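Long-range contact in SnoaL-like domain-containing protein (PDB 3EC9), which is of unknown function but has the cone-shaped NTF2-like fold of the SnoaL-like family, whose pocket commonly binds small molecules: residues D36-P50 / G120-V134. Sequence-based numbering, arbitrary orientation. Where two conformers were deposited one is given.
Sequences DIAPAIEWTEMAGFP and GKIVHFEQFTDTLLV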
loop_
_atom_site.group_PDB
_atom_site.type_symbol
_atom_site.label_atom_id
_atom_site.label_comp_id
_atom_site.label_asym_id
_atom_site.label_seq_id
_atom_site.Cartn_x
_atom_site.Cartn_y
_atom_site.Cartn_z
ATOM N N ASP B 36 -13.460 -16.837 7.641
ATOM C CA ASP B 36 -12.208 -17.536 7.363
ATOM C C ASP B 36 -11.016 -16.941 8.131
ATOM O O ASP B 36 -9.861 -17.285 7.856
ATOM C CB ASP B 36 -11.905 -17.575 5.867
ATOM C CG ASP B 36 -12.978 -18.299 5.088
ATOM O OD1 ASP B 36 -13.334 -19.458 5.476
ATOM O OD2 ASP B 36 -13.473 -17.713 4.109
ATOM N N ILE B 37 -11.302 -16.066 9.100
ATOM C CA ILE B 37 -10.255 -15.470 9.912
ATOM C C ILE B 37 -9.687 -16.513 10.871
ATOM O O ILE B 37 -10.428 -17.133 11.650
ATOM C CB ILE B 37 -10.797 -14.240 10.666
ATOM C CG1 ILE B 37 -11.190 -13.145 9.680
ATOM C CG2 ILE B 37 -9.784 -13.630 11.643
ATOM C CD1 ILE B 37 -10.037 -12.392 8.920
ATOM N N ALA B 38 -8.364 -16.664 10.850
ATOM C CA ALA B 38 -7.706 -17.648 11.735
ATOM C C ALA B 38 -7.702 -17.166 13.176
ATOM O O ALA B 38 -7.687 -15.958 13.474
ATOM C CB ALA B 38 -6.287 -17.888 11.295
ATOM N N PRO B 39 -7.736 -18.117 14.113
ATOM C CA PRO B 39 -7.489 -17.801 15.515
ATOM C C PRO B 39 -6.208 -16.984 15.696
ATOM O O PRO B 39 -6.140 -16.095 16.543
ATOM C CB PRO B 39 -7.279 -19.175 16.128
ATOM C CG PRO B 39 -8.151 -20.078 15.321
ATOM C CD PRO B 39 -8.054 -19.548 13.905
ATOM N N ALA B 40 -5.199 -17.305 14.898
ATOM C CA ALA B 40 -3.885 -16.689 15.003
ATOM C C ALA B 40 -3.773 -15.404 14.144
ATOM O O ALA B 40 -2.685 -14.922 13.916
ATOM C CB ALA B 40 -2.830 -17.704 14.567
ATOM N N ILE B 41 -4.902 -14.845 13.722
ATOM C CA ILE B 41 -4.897 -13.645 12.865
ATOM C C ILE B 41 -4.016 -12.500 13.403
ATOM O O ILE B 41 -4.068 -12.196 14.584
ATOM C CB ILE B 41 -6.358 -13.084 12.686
ATOM C CG1 ILE B 41 -6.428 -11.944 11.660
ATOM C CG2 ILE B 41 -6.930 -12.640 14.025
ATOM C CD1 ILE B 41 -5.952 -12.331 10.288
ATOM N N GLU B 42 -3.250 -11.854 12.513
ATOM C CA GLU B 42 -2.647 -10.547 12.750
ATOM C C GLU B 42 -3.162 -9.600 11.661
ATOM O O GLU B 42 -2.835 -9.764 10.494
ATOM C CB GLU B 42 -1.121 -10.668 12.758
ATOM C CG GLU B 42 -0.632 -11.572 13.885
ATOM C CD GLU B 42 0.882 -11.693 13.968
ATOM O OE1 GLU B 42 1.601 -10.952 13.253
ATOM O OE2 GLU B 42 1.344 -12.539 14.771
ATOM N N TRP B 43 -4.010 -8.662 12.053
ATOM C CA TRP B 43 -4.663 -7.727 11.143
ATOM C C TRP B 43 -4.176 -6.318 11.507
ATOM O O TRP B 43 -4.497 -5.773 12.571
ATOM C CB TRP B 43 -6.163 -7.862 11.309
ATOM C CG TRP B 43 -6.983 -6.946 10.514
ATOM C CD1 TRP B 43 -7.027 -5.558 10.603
ATOM C CD2 TRP B 43 -7.945 -7.300 9.516
ATOM N NE1 TRP B 43 -7.949 -5.054 9.739
ATOM C CE2 TRP B 43 -8.545 -6.091 9.066
ATOM C CE3 TRP B 43 -8.394 -8.517 8.987
ATOM C CZ2 TRP B 43 -9.545 -6.060 8.073
ATOM C CZ3 TRP B 43 -9.391 -8.472 7.965
ATOM C CH2 TRP B 43 -9.946 -7.248 7.539
ATOM N N THR B 44 -3.358 -5.760 10.624
ATOM C CA THR B 44 -2.723 -4.486 10.829
ATOM C C THR B 44 -3.338 -3.329 9.982
ATOM O O THR B 44 -3.296 -3.312 8.751
ATOM C CB THR B 44 -1.212 -4.536 10.559
ATOM O OG1 THR B 44 -0.643 -5.526 11.428
ATOM C CG2 THR B 44 -0.578 -3.160 10.757
ATOM N N GLU B 45 -3.912 -2.365 10.682
ATOM C CA GLU B 45 -4.363 -1.102 10.105
ATOM C C GLU B 45 -3.115 -0.183 10.172
ATOM O O GLU B 45 -2.346 -0.219 11.142
ATOM C CB GLU B 45 -5.509 -0.509 10.922
ATOM C CG GLU B 45 -6.795 -1.321 10.844
ATOM C CD GLU B 45 -7.497 -1.166 9.551
ATOM O OE1 GLU B 45 -7.960 -0.061 9.241
ATOM O OE2 GLU B 45 -7.661 -2.166 8.850
HETATM N N MSE B 46 -2.887 0.565 9.091
HETATM C CA MSE B 46 -1.669 1.350 8.977
HETATM C C MSE B 46 -1.469 2.364 10.115
HETATM O O MSE B 46 -2.416 2.943 10.591
HETATM C CB MSE B 46 -1.652 2.070 7.628
HETATM C CG MSE B 46 -0.368 2.670 7.293
HETATM SE SE MSE B 46 -0.262 3.431 5.471
HETATM C CE MSE B 46 1.127 2.353 4.594
ATOM N N ALA B 47 -0.205 2.631 10.477
ATOM C CA ALA B 47 0.135 3.443 11.621
ATOM C C ALA B 47 -0.551 4.798 11.549
ATOM O O ALA B 47 -1.063 5.291 12.577
ATOM C CB ALA B 47 1.653 3.590 11.699
ATOM N N GLY B 48 -0.560 5.440 10.369
ATOM C CA GLY B 48 -1.206 6.757 10.222
ATOM C C GLY B 48 -2.706 6.770 10.037
ATOM O O GLY B 48 -3.297 7.849 9.948
ATOM N N PHE B 49 -3.319 5.582 9.977
ATOM C CA PHE B 49 -4.776 5.443 9.755
ATOM C C PHE B 49 -5.489 5.594 11.117
ATOM O O PHE B 49 -4.931 5.170 12.134
ATOM C CB PHE B 49 -5.074 4.095 9.109
ATOM C CG PHE B 49 -6.481 3.986 8.570
ATOM C CD1 PHE B 49 -6.860 4.668 7.412
ATOM C CD2 PHE B 49 -7.413 3.192 9.211
ATOM C CE1 PHE B 49 -8.153 4.541 6.950
ATOM C CE2 PHE B 49 -8.694 3.077 8.764
ATOM C CZ PHE B 49 -9.078 3.758 7.629
ATOM N N PRO B 50 -6.717 6.178 11.171
ATOM C CA PRO B 50 -7.331 6.365 12.503
ATOM C C PRO B 50 -7.494 5.092 13.329
ATOM O O PRO B 50 -7.320 5.113 14.551
ATOM C CB PRO B 50 -8.719 6.956 12.197
ATOM C CG PRO B 50 -8.843 7.069 10.707
ATOM C CD PRO B 50 -7.512 6.793 10.099
ATOM N N GLY B 120 -6.275 -22.682 4.584
ATOM C CA GLY B 120 -7.637 -22.241 4.360
ATOM C C GLY B 120 -8.142 -21.090 5.211
ATOM O O GLY B 120 -9.333 -20.754 5.153
ATOM N N LYS B 121 -7.257 -20.518 6.025
ATOM C CA LYS B 121 -7.642 -19.421 6.902
ATOM C C LYS B 121 -6.763 -18.196 6.646
ATOM O O LYS B 121 -5.532 -18.276 6.424
ATOM C CB LYS B 121 -7.478 -19.804 8.357
ATOM C CG LYS B 121 -8.348 -20.995 8.837
ATOM C CD LYS B 121 -9.797 -20.592 8.999
ATOM C CE LYS B 121 -10.595 -21.574 9.864
ATOM N NZ LYS B 121 -12.057 -21.237 9.836
ATOM N N ILE B 122 -7.400 -17.053 6.727
ATOM C CA ILE B 122 -6.672 -15.793 6.644
ATOM C C ILE B 122 -5.897 -15.590 7.949
ATOM O O ILE B 122 -6.486 -15.493 9.029
ATOM C CB ILE B 122 -7.654 -14.619 6.421
ATOM C CG1 ILE B 122 -8.373 -14.733 5.060
ATOM C CG2 ILE B 122 -6.940 -13.263 6.514
ATOM C CD1 ILE B 122 -9.576 -13.748 4.937
ATOM N N VAL B 123 -4.571 -15.533 7.830
ATOM C CA VAL B 123 -3.698 -15.322 9.013
ATOM C C VAL B 123 -3.028 -13.936 9.122
ATOM O O VAL B 123 -2.524 -13.580 10.157
ATOM C CB VAL B 123 -2.591 -16.373 9.067
ATOM C CG1 VAL B 123 -3.190 -17.756 9.358
ATOM C CG2 VAL B 123 -1.705 -16.379 7.854
ATOM N N HIS B 124 -2.933 -13.210 8.024
ATOM C CA HIS B 124 -2.376 -11.844 8.073
ATOM C C HIS B 124 -3.116 -10.927 7.079
ATOM O O HIS B 124 -3.462 -11.319 5.958
ATOM C CB HIS B 124 -0.853 -11.808 7.800
ATOM C CG HIS B 124 -0.115 -10.744 8.573
ATOM N ND1 HIS B 124 -0.031 -9.427 8.168
ATOM C CD2 HIS B 124 0.586 -10.824 9.734
ATOM C CE1 HIS B 124 0.672 -8.740 9.051
ATOM N NE2 HIS B 124 1.056 -9.563 10.014
ATOM N N PHE B 125 -3.322 -9.697 7.530
ATOM C CA PHE B 125 -3.837 -8.588 6.717
ATOM C C PHE B 125 -2.991 -7.380 7.060
ATOM O O PHE B 125 -2.710 -7.112 8.240
ATOM C CB PHE B 125 -5.289 -8.271 7.072
ATOM C CG PHE B 125 -5.796 -6.951 6.568
ATOM C CD1 PHE B 125 -5.662 -5.788 7.335
ATOM C CD2 PHE B 125 -6.392 -6.869 5.318
ATOM C CE1 PHE B 125 -6.156 -4.600 6.850
ATOM C CE2 PHE B 125 -6.903 -5.646 4.834
ATOM C CZ PHE B 125 -6.780 -4.540 5.603
ATOM N N GLU B 126 -2.599 -6.630 6.032
ATOM C CA GLU B 126 -1.951 -5.349 6.282
ATOM C C GLU B 126 -2.465 -4.291 5.289
ATOM O O GLU B 126 -2.519 -4.542 4.078
ATOM C CB GLU B 126 -0.417 -5.457 6.329
ATOM C CG GLU B 126 0.265 -4.095 6.657
ATOM C CD GLU B 126 1.742 -4.171 6.821
ATOM O OE1 GLU B 126 2.351 -5.256 6.573
ATOM O OE2 GLU B 126 2.326 -3.147 7.294
ATOM N N GLN B 127 -2.805 -3.114 5.805
ATOM C CA GLN B 127 -3.366 -2.032 5.027
ATOM C C GLN B 127 -2.247 -0.998 4.676
ATOM O O GLN B 127 -1.434 -0.634 5.531
ATOM C CB GLN B 127 -4.417 -1.316 5.890
ATOM C CG GLN B 127 -5.019 -0.064 5.317
ATOM C CD GLN B 127 -5.682 0.753 6.448
ATOM O OE1 GLN B 127 -5.021 1.144 7.443
ATOM N NE2 GLN B 127 -6.966 0.985 6.317
ATOM N N PHE B 128 -2.254 -0.526 3.424
ATOM C CA PHE B 128 -1.356 0.521 2.963
ATOM C C PHE B 128 -2.188 1.581 2.236
ATOM O O PHE B 128 -2.617 1.355 1.113
ATOM C CB PHE B 128 -0.287 -0.014 2.000
ATOM C CG PHE B 128 0.531 -1.179 2.538
ATOM C CD1 PHE B 128 -0.007 -2.434 2.553
ATOM C CD2 PHE B 128 1.810 -0.980 3.039
ATOM C CE1 PHE B 128 0.733 -3.505 3.060
ATOM C CE2 PHE B 128 2.563 -2.030 3.537
ATOM C CZ PHE B 128 2.017 -3.309 3.560
ATOM N N THR B 129 -2.488 2.714 2.872
ATOM C CA THR B 129 -3.367 3.718 2.305
ATOM C C THR B 129 -2.865 5.135 2.508
ATOM O O THR B 129 -1.873 5.366 3.224
ATOM C CB THR B 129 -4.802 3.550 2.839
ATOM O OG1 THR B 129 -5.753 4.279 2.030
ATOM C CG2 THR B 129 -4.904 3.961 4.310
ATOM N N ASP B 130 -3.559 6.087 1.876
ATOM C CA ASP B 130 -3.126 7.487 1.864
ATOM C C ASP B 130 -3.595 8.153 3.110
ATOM O O ASP B 130 -4.602 8.868 3.178
ATOM C CB ASP B 130 -3.637 8.135 0.578
ATOM C CG ASP B 130 -2.811 9.352 0.152
ATOM O OD1 ASP B 130 -2.202 10.027 1.018
ATOM O OD2 ASP B 130 -2.791 9.662 -1.071
ATOM N N THR B 131 -2.855 7.885 4.166
ATOM C CA THR B 131 -3.249 8.367 5.477
ATOM C C THR B 131 -3.346 9.892 5.595
ATOM O O THR B 131 -4.134 10.419 6.395
ATOM C CB THR B 131 -2.301 7.759 6.533
ATOM O OG1 THR B 131 -0.974 8.023 6.133
ATOM C CG2 THR B 131 -2.508 6.231 6.647
ATOM N N LEU B 132 -2.553 10.620 4.809
ATOM C CA LEU B 132 -2.659 12.086 4.813
ATOM C C LEU B 132 -4.039 12.518 4.282
ATOM O O LEU B 132 -4.680 13.374 4.862
ATOM C CB LEU B 132 -1.547 12.737 3.994
ATOM C CG LEU B 132 -1.594 14.253 3.936
ATOM C CD1 LEU B 132 -1.373 14.835 5.355
ATOM C CD2 LEU B 132 -0.569 14.824 2.932
ATOM N N LEU B 133 -4.477 11.944 3.178
ATOM C CA LEU B 133 -5.815 12.317 2.644
ATOM C C LEU B 133 -6.945 11.970 3.590
ATOM O O LEU B 133 -7.912 12.717 3.687
ATOM C CB LEU B 133 -6.049 11.720 1.256
ATOM C CG LEU B 133 -5.476 12.520 0.069
ATOM C CD1 LEU B 133 -3.997 12.891 0.179
ATOM C CD2 LEU B 133 -5.770 11.836 -1.291
ATOM N N VAL B 134 -6.866 10.826 4.270
ATOM C CA VAL B 134 -7.871 10.502 5.278
ATOM C C VAL B 134 -7.841 11.522 6.441
ATOM O O VAL B 134 -8.859 12.082 6.874
ATOM C CB VAL B 134 -7.637 9.077 5.797
ATOM C CG1 VAL B 134 -8.661 8.786 6.920
ATOM C CG2 VAL B 134 -7.715 8.028 4.656
HETATM O O HOH W 1 -12.355 -21.373 6.991
HETATM O O HOH W 2 -12.240 -19.081 11.340
HETATM O O HOH W 3 -0.279 -14.403 11.735
HETATM O O HOH W 4 -5.263 9.037 8.592
#
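The parallel strand pair of the NTF2-like fold, where strand 41-45 runs beside strand 121-129 in the curved mixed sheet, brings W43 against F125 on the concave face, where I61 of helix 58-72 packs on W43. The two rings stack face to face, planes 20° apart and centroids 3.9 Å apart; F125 CD1 lies over the rim of the indole, nearest W43 CE2 at 3.4 Å. Paired in register, W43 and F125 project from the same face; CG anti to the backbone N in both lays the rings over one another. W43 NE1 donates to the anti side of E45 OE2, and W115 meets F125 edge-to-face. The ladder runs E42 N to V123 O, F125 N to E42 O, T44 N to F125 O (nearly straight, 176°) and Q127 N to T44 O. A classic bulge at V123 and H124, both facing R116, accompanies the turn 38-41 that separates this ladder from the I37-I122 bridge. On the other face, T44 OG1 bonds T54 OG1, while E126 reaches R110 of the second subunit. Past the ladder, the selenomethionine M46 places SE 3.4 Å from T129 O. Where strand 41-45 ends, Q127 continues the pairing through its side chain: NE2, which donates to Y96 OH, sits 3.5 Å above the centre of the F49 ring, and Q127 OE1 takes the backbone N-H of M46, N to OE1 2.8 Å.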